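Local coordinates for protein putative pyrazinamidase/nicotinamidase (Streptococcus mutans, PDB 3S2S) that probably hydrolyses nicotinamide and pyrazinamide to their acids and ammonia, as a zinc-binding member of the isochorismatase family, at residues Y183-V188 with N209-T214. Residues are numbered along the deposited sequence; the frame is centred on the assembly and turned at random.
Sequences YQIEVV and NVLGAT
Thr214 spans two residues of the neighbouring strand with its backbone alone. Its N donates to Ile185 O at 3.0 Å, and its O accepts from Val187 N at 2.9 Å, both bonds being nearly straight. Glu186, flanked by this pair of bonds, is its parallel bridge partner and turns its own backbone groups the other way, to Val160 and Leu162 of strand 159-165. Two CA-H...O contacts supplement the ladder, Ala213 CA lying 3.4 Å from Ile185 O and Glu186 CA 3.3 Å from Thr214 O. On one face the side chains of Glu186 and Thr214 run side by side in the same direction, with Glu186 CG 4.2 Å from Thr214 CB. Beyond CG the glutamate is extended (chi2 -178°), carrying its carboxylate away from the threonine to a salt bridge with Lys37. On the other face the methyl of Ala213 sits 3.8 Å from Ile185 CG2, the branch that stands anti to the backbone N, and also packs loosely against Val187 CG2. Such pairing shows how a parallel alpha/beta sheet acquires a further strand: after strand 184-188 the chain passes through helix 197-209 and returns to begin strand 214-216 in the same direction, completing a beta-alpha-beta crossover in the isochorismatase-type fold. The return is shaped by Gly212, which leaves the helical conformation with positive phi (69°). Just ahead of the first bridge, where the strands have yet to pair, a water accepts from Ile185 N at 3.0 Å and donates to Gly212 O and Gln184 OE1. Farther out, Leu211 and Ile185 both rest on Tyr179 of helix 167-180, while Val210 O is hydrogen-bonded to Tyr140 OH of a second subunit.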
loop_
_atom_site.group_PDB
_atom_site.type_symbol
_atom_site.label_atom_id
_atom_site.label_comp_id
_atom_site.label_asym_id
_atom_site.label_seq_id
_atom_site.Cartn_x
_atom_site.Cartn_y
_atom_site.Cartn_z
ATOM N N TYR A 183 -1.017 13.218 3.700
ATOM C CA TYR A 183 -1.014 13.987 4.946
ATOM C C TYR A 183 -0.391 15.362 4.786
ATOM O O TYR A 183 0.587 15.517 4.067
ATOM C CB TYR A 183 -0.271 13.235 6.079
ATOM C CG TYR A 183 -1.041 12.016 6.520
ATOM C CD1 TYR A 183 -2.084 12.133 7.430
ATOM C CD2 TYR A 183 -0.735 10.759 6.009
ATOM C CE1 TYR A 183 -2.826 11.011 7.812
ATOM C CE2 TYR A 183 -1.468 9.622 6.380
ATOM C CZ TYR A 183 -2.513 9.768 7.279
ATOM O OH TYR A 183 -3.261 8.666 7.637
ATOM N N GLN A 184 -0.949 16.348 5.480
ATOM C CA GLN A 184 -0.199 17.584 5.743
ATOM C C GLN A 184 0.884 17.245 6.753
ATOM O O GLN A 184 0.687 16.400 7.623
ATOM C CB GLN A 184 -1.104 18.679 6.310
ATOM C CG GLN A 184 -2.287 18.993 5.433
ATOM C CD GLN A 184 -1.874 19.331 4.033
ATOM O OE1 GLN A 184 -1.012 20.192 3.814
ATOM N NE2 GLN A 184 -2.482 18.653 3.062
ATOM N N ILE A 185 2.027 17.902 6.633
ATOM C CA ILE A 185 3.192 17.565 7.458
ATOM C C ILE A 185 3.737 18.805 8.132
ATOM O O ILE A 185 3.916 19.847 7.485
ATOM C CB ILE A 185 4.325 16.979 6.596
ATOM C CG1 ILE A 185 3.814 15.780 5.798
ATOM C CG2 ILE A 185 5.532 16.620 7.458
ATOM C CD1 ILE A 185 4.782 15.341 4.693
ATOM N N GLU A 186 3.956 18.704 9.439
ATOM C CA GLU A 186 4.696 19.719 10.177
ATOM C C GLU A 186 5.932 19.033 10.730
ATOM O O GLU A 186 5.891 17.849 11.080
ATOM C CB GLU A 186 3.839 20.292 11.308
ATOM C CG GLU A 186 2.569 20.947 10.803
ATOM C CD GLU A 186 1.721 21.578 11.905
ATOM O OE1 GLU A 186 1.762 21.091 13.048
ATOM O OE2 GLU A 186 1.016 22.581 11.627
ATOM N N VAL A 187 7.041 19.759 10.777
ATOM C CA VAL A 187 8.240 19.237 11.418
ATOM C C VAL A 187 8.676 20.240 12.464
ATOM O O VAL A 187 8.798 21.433 12.179
ATOM C CB VAL A 187 9.379 19.051 10.411
ATOM C CG1 VAL A 187 10.621 18.495 11.119
ATOM C CG2 VAL A 187 8.935 18.129 9.283
ATOM N N VAL A 188 8.909 19.783 13.686
ATOM C CA VAL A 188 9.284 20.715 14.742
ATOM C C VAL A 188 10.805 20.797 14.769
ATOM O O VAL A 188 11.463 19.849 15.175
ATOM C CB VAL A 188 8.763 20.228 16.109
ATOM C CG1 VAL A 188 9.161 21.208 17.246
ATOM C CG2 VAL A 188 7.246 20.010 16.048
ATOM N N ASN A 209 10.918 22.190 0.954
ATOM C CA ASN A 209 10.829 22.610 -0.451
ATOM C C ASN A 209 10.342 21.551 -1.433
ATOM O O ASN A 209 9.881 21.890 -2.529
ATOM C CB ASN A 209 12.157 23.221 -0.905
ATOM C CG ASN A 209 12.537 24.422 -0.071
ATOM O OD1 ASN A 209 11.678 25.216 0.309
ATOM N ND2 ASN A 209 13.825 24.556 0.235
ATOM N N VAL A 210 10.432 20.284 -1.046
ATOM C CA VAL A 210 10.004 19.185 -1.895
ATOM C C VAL A 210 8.671 18.627 -1.398
ATOM O O VAL A 210 7.745 18.384 -2.184
ATOM C CB VAL A 210 11.087 18.068 -1.962
ATOM C CG1 VAL A 210 10.609 16.881 -2.787
ATOM C CG2 VAL A 210 12.390 18.625 -2.543
ATOM N N LEU A 211 8.563 18.402 -0.089
ATOM C CA LEU A 211 7.314 17.884 0.473
ATOM C C LEU A 211 6.294 18.925 0.901
ATOM O O LEU A 211 5.178 18.575 1.261
ATOM C CB LEU A 211 7.601 16.941 1.652
ATOM C CG LEU A 211 8.615 15.835 1.386
ATOM C CD1 LEU A 211 8.710 14.923 2.621
ATOM C CD2 LEU A 211 8.309 14.999 0.143
ATOM N N GLY A 212 6.684 20.196 0.904
ATOM C CA GLY A 212 5.790 21.261 1.321
ATOM C C GLY A 212 5.459 21.243 2.805
ATOM O O GLY A 212 4.442 21.791 3.230
ATOM N N ALA A 213 6.316 20.611 3.599
ATOM C CA ALA A 213 6.112 20.579 5.047
ATOM C C ALA A 213 6.279 21.962 5.664
ATOM O O ALA A 213 7.051 22.789 5.168
ATOM C CB ALA A 213 7.114 19.608 5.707
ATOM N N THR A 214 5.586 22.191 6.770
ATOM C CA THR A 214 5.784 23.394 7.568
ATOM C C THR A 214 6.882 23.134 8.584
ATOM O O THR A 214 6.744 22.259 9.433
ATOM C CB THR A 214 4.503 23.736 8.335
ATOM O OG1 THR A 214 3.433 23.913 7.407
ATOM C CG2 THR A 214 4.694 25.029 9.163
HETATM O O HOH W 1 2.075 19.796 4.349
#